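Local structure of phosphodiesterase (5VYD) at residues F11-D16 and L75-L80; L36-Q41 and E94-L99; R50-K55 and C151-N156. The protein is a phosphodiesterase of the HD superfamily, with an all-helical domain that holds a zinc ion and a magnesium ion. All coordinates share one frame; numbering follows the deposited sequence.

Interaction 1: F11-D16 and L75-L80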
# COMPACT_ATOMS: atom_id res chain seq x y z
N PHE A 11 2.54 17.04 -5.36
CA PHE A 11 3.30 15.91 -4.83
C PHE A 11 3.97 16.31 -3.51
O PHE A 11 5.19 16.46 -3.41
CB PHE A 11 4.31 15.43 -5.87
CG PHE A 11 3.66 14.96 -7.14
CD1 PHE A 11 2.61 14.05 -7.10
CD2 PHE A 11 4.09 15.43 -8.37
CE1 PHE A 11 2.01 13.62 -8.27
CE2 PHE A 11 3.49 15.00 -9.53
CZ PHE A 11 2.45 14.10 -9.49
N THR A 12 3.13 16.47 -2.50
CA THR A 12 3.55 16.72 -1.13
C THR A 12 3.01 15.62 -0.22
O THR A 12 2.18 14.80 -0.62
CB THR A 12 3.08 18.09 -0.64
OG1 THR A 12 1.66 18.20 -0.81
CG2 THR A 12 3.77 19.20 -1.41
N TRP A 13 3.49 15.62 1.02
CA TRP A 13 3.16 14.58 1.98
C TRP A 13 1.85 14.82 2.72
O TRP A 13 1.55 14.08 3.67
CB TRP A 13 4.31 14.41 2.98
CG TRP A 13 5.41 13.56 2.45
CD1 TRP A 13 6.58 13.99 1.87
CD2 TRP A 13 5.45 12.13 2.41
NE1 TRP A 13 7.34 12.91 1.49
CE2 TRP A 13 6.67 11.76 1.81
CE3 TRP A 13 4.57 11.13 2.83
CZ2 TRP A 13 7.03 10.43 1.62
CZ3 TRP A 13 4.93 9.81 2.64
CH2 TRP A 13 6.15 9.47 2.04
N ASP A 14 1.07 15.82 2.32
CA ASP A 14 -0.23 16.07 2.92
C ASP A 14 -1.38 15.61 2.02
O ASP A 14 -2.54 15.85 2.34
CB ASP A 14 -0.40 17.55 3.25
CG ASP A 14 -0.44 18.43 2.01
OD1 ASP A 14 0.33 18.15 1.06
OD2 ASP A 14 -1.25 19.38 1.98
N PHE A 15 -1.07 14.95 0.90
CA PHE A 15 -2.09 14.52 -0.03
C PHE A 15 -3.01 13.49 0.61
O PHE A 15 -2.56 12.56 1.27
CB PHE A 15 -1.44 13.94 -1.29
CG PHE A 15 -2.42 13.36 -2.27
CD1 PHE A 15 -3.07 14.17 -3.18
CD2 PHE A 15 -2.67 12.00 -2.29
CE1 PHE A 15 -3.97 13.64 -4.09
CE2 PHE A 15 -3.57 11.46 -3.20
CZ PHE A 15 -4.22 12.28 -4.10
N ASP A 16 -4.32 13.66 0.40
CA ASP A 16 -5.30 12.67 0.81
C ASP A 16 -6.36 12.57 -0.27
O ASP A 16 -7.01 13.57 -0.60
CB ASP A 16 -5.94 13.02 2.16
CG ASP A 16 -6.75 11.87 2.75
OD1 ASP A 16 -7.25 11.03 1.97
OD2 ASP A 16 -6.87 11.79 3.98
N LEU A 75 -0.40 4.69 -4.51
CA LEU A 75 0.36 5.12 -5.67
C LEU A 75 1.04 6.46 -5.42
O LEU A 75 2.24 6.62 -5.68
CB LEU A 75 -0.54 5.20 -6.90
CG LEU A 75 0.12 5.84 -8.13
CD1 LEU A 75 1.11 4.89 -8.78
CD2 LEU A 75 -0.92 6.31 -9.13
N HIS A 76 0.28 7.44 -4.93
CA HIS A 76 0.86 8.76 -4.67
C HIS A 76 1.99 8.66 -3.66
O HIS A 76 3.06 9.27 -3.85
CB HIS A 76 -0.23 9.72 -4.18
CG HIS A 76 0.25 11.12 -3.97
ND1 HIS A 76 0.98 11.51 -2.87
CD2 HIS A 76 0.10 12.24 -4.73
CE1 HIS A 76 1.26 12.80 -2.96
NE2 HIS A 76 0.74 13.26 -4.07
N THR A 77 1.79 7.90 -2.59
CA THR A 77 2.85 7.73 -1.59
C THR A 77 4.04 6.98 -2.17
O THR A 77 5.19 7.32 -1.87
CB THR A 77 2.30 7.01 -0.36
OG1 THR A 77 1.11 7.66 0.09
CG2 THR A 77 3.33 7.03 0.77
N THR A 78 3.78 5.95 -2.98
CA THR A 78 4.87 5.26 -3.66
C THR A 78 5.66 6.21 -4.55
O THR A 78 6.89 6.14 -4.60
CB THR A 78 4.33 4.08 -4.48
OG1 THR A 78 3.69 3.15 -3.61
CG2 THR A 78 5.46 3.37 -5.21
N TYR A 79 4.96 7.11 -5.24
CA TYR A 79 5.63 8.13 -6.03
C TYR A 79 6.59 8.94 -5.17
O TYR A 79 7.74 9.17 -5.55
CB TYR A 79 4.61 9.05 -6.70
CG TYR A 79 5.23 10.27 -7.35
CD1 TYR A 79 5.72 10.22 -8.64
CD2 TYR A 79 5.34 11.47 -6.65
CE1 TYR A 79 6.29 11.34 -9.23
CE2 TYR A 79 5.92 12.58 -7.23
CZ TYR A 79 6.39 12.51 -8.52
OH TYR A 79 6.96 13.63 -9.10
N LEU A 80 6.13 9.38 -3.99
CA LEU A 80 6.98 10.18 -3.11
C LEU A 80 8.16 9.37 -2.60
O LEU A 80 9.29 9.88 -2.54
CB LEU A 80 6.15 10.73 -1.95
CG LEU A 80 5.02 11.68 -2.36
CD1 LEU A 80 4.26 12.18 -1.14
CD2 LEU A 80 5.59 12.84 -3.16

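Interaction 2: L36-Q41 and E94-L99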
# COMPACT_ATOMS: atom_id res chain seq x y z
N LEU A 36 7.17 10.77 -14.11
CA LEU A 36 8.19 9.73 -14.09
C LEU A 36 8.65 9.34 -15.49
O LEU A 36 9.54 8.49 -15.61
CB LEU A 36 7.66 8.50 -13.34
CG LEU A 36 7.30 8.79 -11.89
CD1 LEU A 36 6.60 7.62 -11.24
CD2 LEU A 36 8.54 9.18 -11.10
N HIS A 37 8.07 9.93 -16.54
CA HIS A 37 8.49 9.77 -17.93
C HIS A 37 8.35 8.35 -18.44
O HIS A 37 8.94 7.99 -19.47
CB HIS A 37 9.94 10.26 -18.12
CG HIS A 37 10.16 11.66 -17.67
ND1 HIS A 37 9.88 12.75 -18.47
CD2 HIS A 37 10.61 12.17 -16.49
CE1 HIS A 37 10.16 13.86 -17.81
NE2 HIS A 37 10.60 13.53 -16.61
N VAL A 38 7.55 7.52 -17.76
CA VAL A 38 7.36 6.15 -18.23
C VAL A 38 6.49 6.10 -19.48
O VAL A 38 6.51 5.09 -20.20
CB VAL A 38 6.78 5.28 -17.11
CG1 VAL A 38 7.77 5.16 -15.96
CG2 VAL A 38 5.46 5.86 -16.62
N ILE A 39 5.73 7.16 -19.76
CA ILE A 39 4.88 7.17 -20.95
C ILE A 39 5.73 7.26 -22.21
O ILE A 39 5.60 6.44 -23.13
CB ILE A 39 3.85 8.31 -20.87
CG1 ILE A 39 2.93 8.11 -19.66
CG2 ILE A 39 3.04 8.38 -22.15
CD1 ILE A 39 1.87 9.18 -19.51
N GLU A 40 6.62 8.25 -22.28
CA GLU A 40 7.49 8.35 -23.45
C GLU A 40 8.54 7.26 -23.48
O GLU A 40 8.99 6.87 -24.57
CB GLU A 40 8.15 9.73 -23.52
CG GLU A 40 8.86 10.17 -22.25
CD GLU A 40 8.03 11.16 -21.45
OE1 GLU A 40 6.80 10.95 -21.34
OE2 GLU A 40 8.60 12.14 -20.94
N GLN A 41 8.93 6.72 -22.32
CA GLN A 41 9.94 5.67 -22.29
C GLN A 41 9.45 4.41 -22.99
O GLN A 41 10.19 3.80 -23.77
CB GLN A 41 10.32 5.35 -20.84
CG GLN A 41 11.36 4.25 -20.72
CD GLN A 41 12.73 4.69 -21.18
OE1 GLN A 41 13.19 5.79 -20.84
NE2 GLN A 41 13.41 3.84 -21.94
N GLU A 94 11.20 -1.15 -13.65
CA GLU A 94 10.73 -1.30 -12.27
C GLU A 94 9.90 -0.09 -11.83
O GLU A 94 8.97 -0.24 -11.04
CB GLU A 94 11.92 -1.50 -11.34
CG GLU A 94 12.65 -2.82 -11.56
CD GLU A 94 14.08 -2.79 -11.06
OE1 GLU A 94 14.57 -1.70 -10.72
OE2 GLU A 94 14.72 -3.87 -11.02
N LEU A 95 10.22 1.09 -12.36
CA LEU A 95 9.44 2.28 -12.03
C LEU A 95 8.01 2.15 -12.52
O LEU A 95 7.05 2.43 -11.78
CB LEU A 95 10.12 3.51 -12.64
CG LEU A 95 9.69 4.91 -12.22
CD1 LEU A 95 9.82 5.08 -10.71
CD2 LEU A 95 10.53 5.93 -12.95
N LEU A 96 7.83 1.71 -13.77
CA LEU A 96 6.49 1.46 -14.28
C LEU A 96 5.81 0.33 -13.51
O LEU A 96 4.61 0.40 -13.24
CB LEU A 96 6.55 1.12 -15.78
CG LEU A 96 5.23 0.78 -16.47
CD1 LEU A 96 4.26 1.95 -16.40
CD2 LEU A 96 5.47 0.38 -17.92
N ALA A 97 6.57 -0.71 -13.15
CA ALA A 97 6.00 -1.82 -12.41
C ALA A 97 5.43 -1.37 -11.07
O ALA A 97 4.35 -1.81 -10.66
CB ALA A 97 7.05 -2.91 -12.21
N MET A 98 6.15 -0.49 -10.36
CA MET A 98 5.68 -0.00 -9.07
C MET A 98 4.40 0.80 -9.21
O MET A 98 3.56 0.80 -8.29
CB MET A 98 6.76 0.84 -8.40
CG MET A 98 8.00 0.05 -8.02
SD MET A 98 7.67 -1.22 -6.79
CE MET A 98 7.50 -0.22 -5.31
N LEU A 99 4.23 1.51 -10.33
CA LEU A 99 2.99 2.25 -10.55
C LEU A 99 1.81 1.30 -10.72
O LEU A 99 0.74 1.53 -10.14
CB LEU A 99 3.13 3.14 -11.79
CG LEU A 99 3.64 4.58 -11.61
CD1 LEU A 99 4.65 4.70 -10.47
CD2 LEU A 99 4.25 5.06 -12.92

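Interaction 3: R50-K55 and C151-N156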
# COMPACT_ATOMS: atom_id res chain seq x y z
N ARG A 50 -5.72 5.44 -20.07
CA ARG A 50 -6.98 5.93 -19.50
C ARG A 50 -7.98 4.80 -19.32
O ARG A 50 -8.75 4.79 -18.35
CB ARG A 50 -7.55 7.04 -20.38
CG ARG A 50 -7.36 8.42 -19.79
CD ARG A 50 -7.40 9.51 -20.84
NE ARG A 50 -6.88 10.76 -20.29
CZ ARG A 50 -5.59 11.09 -20.26
NH1 ARG A 50 -4.68 10.25 -20.77
NH2 ARG A 50 -5.20 12.24 -19.74
N LYS A 51 -7.99 3.83 -20.24
CA LYS A 51 -8.90 2.70 -20.10
C LYS A 51 -8.46 1.79 -18.96
O LYS A 51 -9.30 1.28 -18.21
CB LYS A 51 -8.99 1.93 -21.41
CG LYS A 51 -9.99 0.78 -21.39
CD LYS A 51 -10.27 0.27 -22.79
CE LYS A 51 -10.91 -1.11 -22.76
NZ LYS A 51 -12.13 -1.16 -21.91
N TRP A 52 -7.15 1.60 -18.80
CA TRP A 52 -6.64 0.79 -17.70
C TRP A 52 -6.96 1.43 -16.36
O TRP A 52 -7.45 0.76 -15.44
CB TRP A 52 -5.14 0.57 -17.86
CG TRP A 52 -4.48 -0.11 -16.70
CD1 TRP A 52 -4.51 -1.44 -16.40
CD2 TRP A 52 -3.69 0.52 -15.69
NE1 TRP A 52 -3.79 -1.68 -15.26
CE2 TRP A 52 -3.27 -0.50 -14.80
CE3 TRP A 52 -3.29 1.83 -15.44
CZ2 TRP A 52 -2.48 -0.24 -13.68
CZ3 TRP A 52 -2.50 2.09 -14.33
CH2 TRP A 52 -2.10 1.06 -13.47
N LEU A 53 -6.70 2.74 -16.22
CA LEU A 53 -7.05 3.45 -15.00
C LEU A 53 -8.53 3.33 -14.68
O LEU A 53 -8.92 3.33 -13.50
CB LEU A 53 -6.68 4.93 -15.12
CG LEU A 53 -5.20 5.31 -15.04
CD1 LEU A 53 -5.05 6.81 -15.26
CD2 LEU A 53 -4.65 4.91 -13.69
N GLN A 54 -9.37 3.25 -15.71
CA GLN A 54 -10.81 3.14 -15.51
C GLN A 54 -11.20 1.75 -15.05
O GLN A 54 -12.00 1.60 -14.12
CB GLN A 54 -11.52 3.52 -16.81
CG GLN A 54 -12.90 2.94 -17.00
CD GLN A 54 -13.31 2.94 -18.46
OE1 GLN A 54 -12.56 2.50 -19.33
NE2 GLN A 54 -14.51 3.44 -18.74
N LYS A 55 -10.64 0.71 -15.68
CA LYS A 55 -10.98 -0.66 -15.30
C LYS A 55 -10.42 -1.02 -13.94
O LYS A 55 -11.04 -1.80 -13.21
CB LYS A 55 -10.49 -1.65 -16.36
CG LYS A 55 -11.29 -1.60 -17.66
CD LYS A 55 -11.27 -2.93 -18.39
CE LYS A 55 -12.04 -4.00 -17.62
NZ LYS A 55 -12.13 -5.28 -18.39
N CYS A 151 -6.27 -2.40 -22.61
CA CYS A 151 -5.70 -1.84 -21.39
C CYS A 151 -4.21 -2.12 -21.26
O CYS A 151 -3.64 -1.84 -20.21
CB CYS A 151 -6.43 -2.39 -20.16
SG CYS A 151 -8.22 -2.18 -20.16
N ASN A 152 -3.57 -2.66 -22.30
CA ASN A 152 -2.19 -3.13 -22.21
C ASN A 152 -1.25 -1.93 -22.20
O ASN A 152 -0.67 -1.52 -23.21
CB ASN A 152 -1.88 -4.08 -23.36
CG ASN A 152 -0.69 -4.97 -23.06
OD1 ASN A 152 0.15 -4.64 -22.22
ND2 ASN A 152 -0.61 -6.10 -23.75
N VAL A 153 -1.09 -1.35 -21.00
CA VAL A 153 -0.16 -0.23 -20.82
C VAL A 153 1.27 -0.67 -21.10
O VAL A 153 2.12 0.15 -21.48
CB VAL A 153 -0.33 0.34 -19.40
CG1 VAL A 153 0.72 1.39 -19.09
CG2 VAL A 153 -1.72 0.94 -19.23
N VAL A 154 1.57 -1.96 -20.95
CA VAL A 154 2.93 -2.47 -21.08
C VAL A 154 3.11 -3.23 -22.38
O VAL A 154 3.94 -4.14 -22.47
CB VAL A 154 3.30 -3.36 -19.87
CG1 VAL A 154 3.30 -2.54 -18.59
CG2 VAL A 154 2.32 -4.53 -19.76
N GLU A 155 2.34 -2.86 -23.41
CA GLU A 155 2.35 -3.63 -24.66
C GLU A 155 3.67 -3.49 -25.41
O GLU A 155 4.01 -4.38 -26.20
CB GLU A 155 1.19 -3.20 -25.56
CG GLU A 155 1.24 -1.75 -26.01
CD GLU A 155 0.04 -1.35 -26.85
OE1 GLU A 155 -0.64 -2.25 -27.38
OE2 GLU A 155 -0.22 -0.13 -26.98
N ASN A 156 4.43 -2.42 -25.18
CA ASN A 156 5.65 -2.17 -25.94
C ASN A 156 6.91 -2.70 -25.27
O ASN A 156 7.98 -2.64 -25.88
CB ASN A 156 5.81 -0.66 -26.19
CG ASN A 156 4.66 -0.07 -26.97
OD1 ASN A 156 4.08 -0.72 -27.84
ND2 ASN A 156 4.31 1.18 -26.66

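Interaction 1: F11-D16 and L75-L80
Phe15 lies on His76 as an offset stack, the ring centroids 4.1 Å apart and the planes only 12° from parallel. Phe15 CB joins in, 3.4 Å from His76 CE1 over the same imidazole. At the edge of that ring, near its plane, the carbonyl Thr12 O comes within 3.2 Å of His76 CE1, as a contact only. His76 NE2 is hydrogen-bonded to Leu10 O, and this bond, with the stack on Phe15, probably limits the ring's rotation. The imidazole leaves helix 68-86 with chi1 -176°, CG opposite the backbone N, and reaches toward the type I turn from Thr12 to Phe15. Phe11, Phe15, His76 and Tyr79 make an aromatic cluster that lays the loop after helix 7-10 on a helix of the all-helical phosphodiesterase fold. Phe15, His76 and Tyr79 are its buried side; Phe11, like Thr12 and Trp13, is partly exposed. Phe11 meets Tyr79 obliquely, with Tyr79 CE2 over its face, 3.3 Å from Phe11 CG. Leu80 CD1 makes a CH-pi contact with Trp13, 3.8 Å from the centroid of its five-membered ring, while Thr77 CG2 approaches Trp13 CZ3 obliquely at 3.7 Å. Phe295 meets Trp13 edge-to-face, and Arg31 and Val32 of helix 22-35 touch Phe11.

Interaction 2: L36-Q41 and E94-L99
Leu36 and Val38 meet Leu95, Leu96 and Leu99 in a purely apolar contact, with no hydrogen bond between the segments. It is helix packing within the all-helical phosphodiesterase fold: Leu36, just after helix 22-35, and Val38, at the start of helix 38-42, lie against one flank of helix 92-104. The nearest CA atoms, Val38 CA and Leu96 CA, are 6.2 Å apart, which places the valine opposite the middle of the helical segment.

In the first shell, Leu36 divides its side chain between two leucines one helical turn apart. Its CB lies 3.9 Å from Leu95 CD2, whereas Leu36 CD1 reaches on to Leu99 CD1 at 3.6 Å, the shortest approach in the contact. The reach follows from chi1 of -60°, which sets Leu36 CG anti to the carbonyl carbon. Leu95 CD2 touches both Leu36 CB and Val38 CG1, while Leu96 CD1 meets only Val38 of segment 36-41.

A second shell surrounds these groups. Phe33 of helix 22-35 touches Val38, Leu96 and Leu99, Tyr79 touches Leu36, and Leu82 touches Leu95. On helix 92-104, Glu94 OE2 forms salt bridges with Arg164 and Arg207, tying this helix to its neighbours by charge as well as by packing. Next to Val38, at the N-cap position of helix 38-42, His37 has positive phi (64°), where the chain turns out of helix 22-35.

Val38 itself uses both branches. Val38 CG1 lies near the backbone Leu96 N and the methyl Leu95 CD2, while Val38 CG2 lies between Leu99 CD2 at 4.0 Å and Leu96 CD1 at 4.1 Å.

Interaction 3: R50-K55 and C151-N156
Cys151 and Trp52 bury the most surface here, 100 and 60 Å² respectively, and their CA atoms are also the nearest across the segments, 4.6 Å apart. Such close backbones mean that the loop between helices 133-146 and 159-174 is laid directly on helix 46-59.

Cys151 contributes its sulfur. With SG beside the backbone N (chi1 -54°), the thiol reaches the aliphatic parts of two lysines one helical turn apart: Cys151 SG is 3.7 Å from Lys51 CG and 3.6 Å from Lys55 CD. In both, a carbon of the chain makes the approach, and the ammonium groups take no part in the pairing. Cys151 CB meanwhile stands 4.0 Å from Trp52 CB.

Trp52 meets the loop through the root of its side chain. Its CB lies 3.7 Å from the carbonyl Cys151 O and 3.7 Å from Val153 CG2. The same two partners approach the indole obliquely. The ring, with CG anti to the backbone N (chi1 173°), continues past the loop into the interior, where Phe33, Ile100, Ile145 and Leu146 touch it.

Val153, the third contributor at 33 Å², sends a single methyl, CG2, to Trp52; the two side chains cross at about a right angle. It follows an inverse gamma turn centred on Asn152, with a weak bond from Val153 N to Cys151 O.

The segments share no hydrogen bond or salt bridge, although Glu155 OE2 makes a long, weak ion pair with Lys48 of the same helix. Within these segments the attachment is probably by shape and apolar burial, through the cysteine sulfur, lysine methylenes, Trp52 CB and one valine methyl, with the Cys151 carbonyl beside them.

The three contacts form a chain of packing across the helical domain. Centres of interactions 1 and 2 are 16 Å apart and those of 2 and 3 are 13 Å apart, while interactions 1 and 3, at 22 Å, do not touch. Tyr79 CE1 meets Leu36 CD2 at 3.6 Å between the first two; Leu96 CD2 meets Val154 CG1 at 3.7 Å between the second and third. In sequence, 11-16, 36-41 and 50-55 come first, followed in the same order by 75-80, 94-99 and 151-156, so the contacts cross along the chain. The N-terminal part is thereby spread over consecutive helices 68-86 and 92-104 and the later loop.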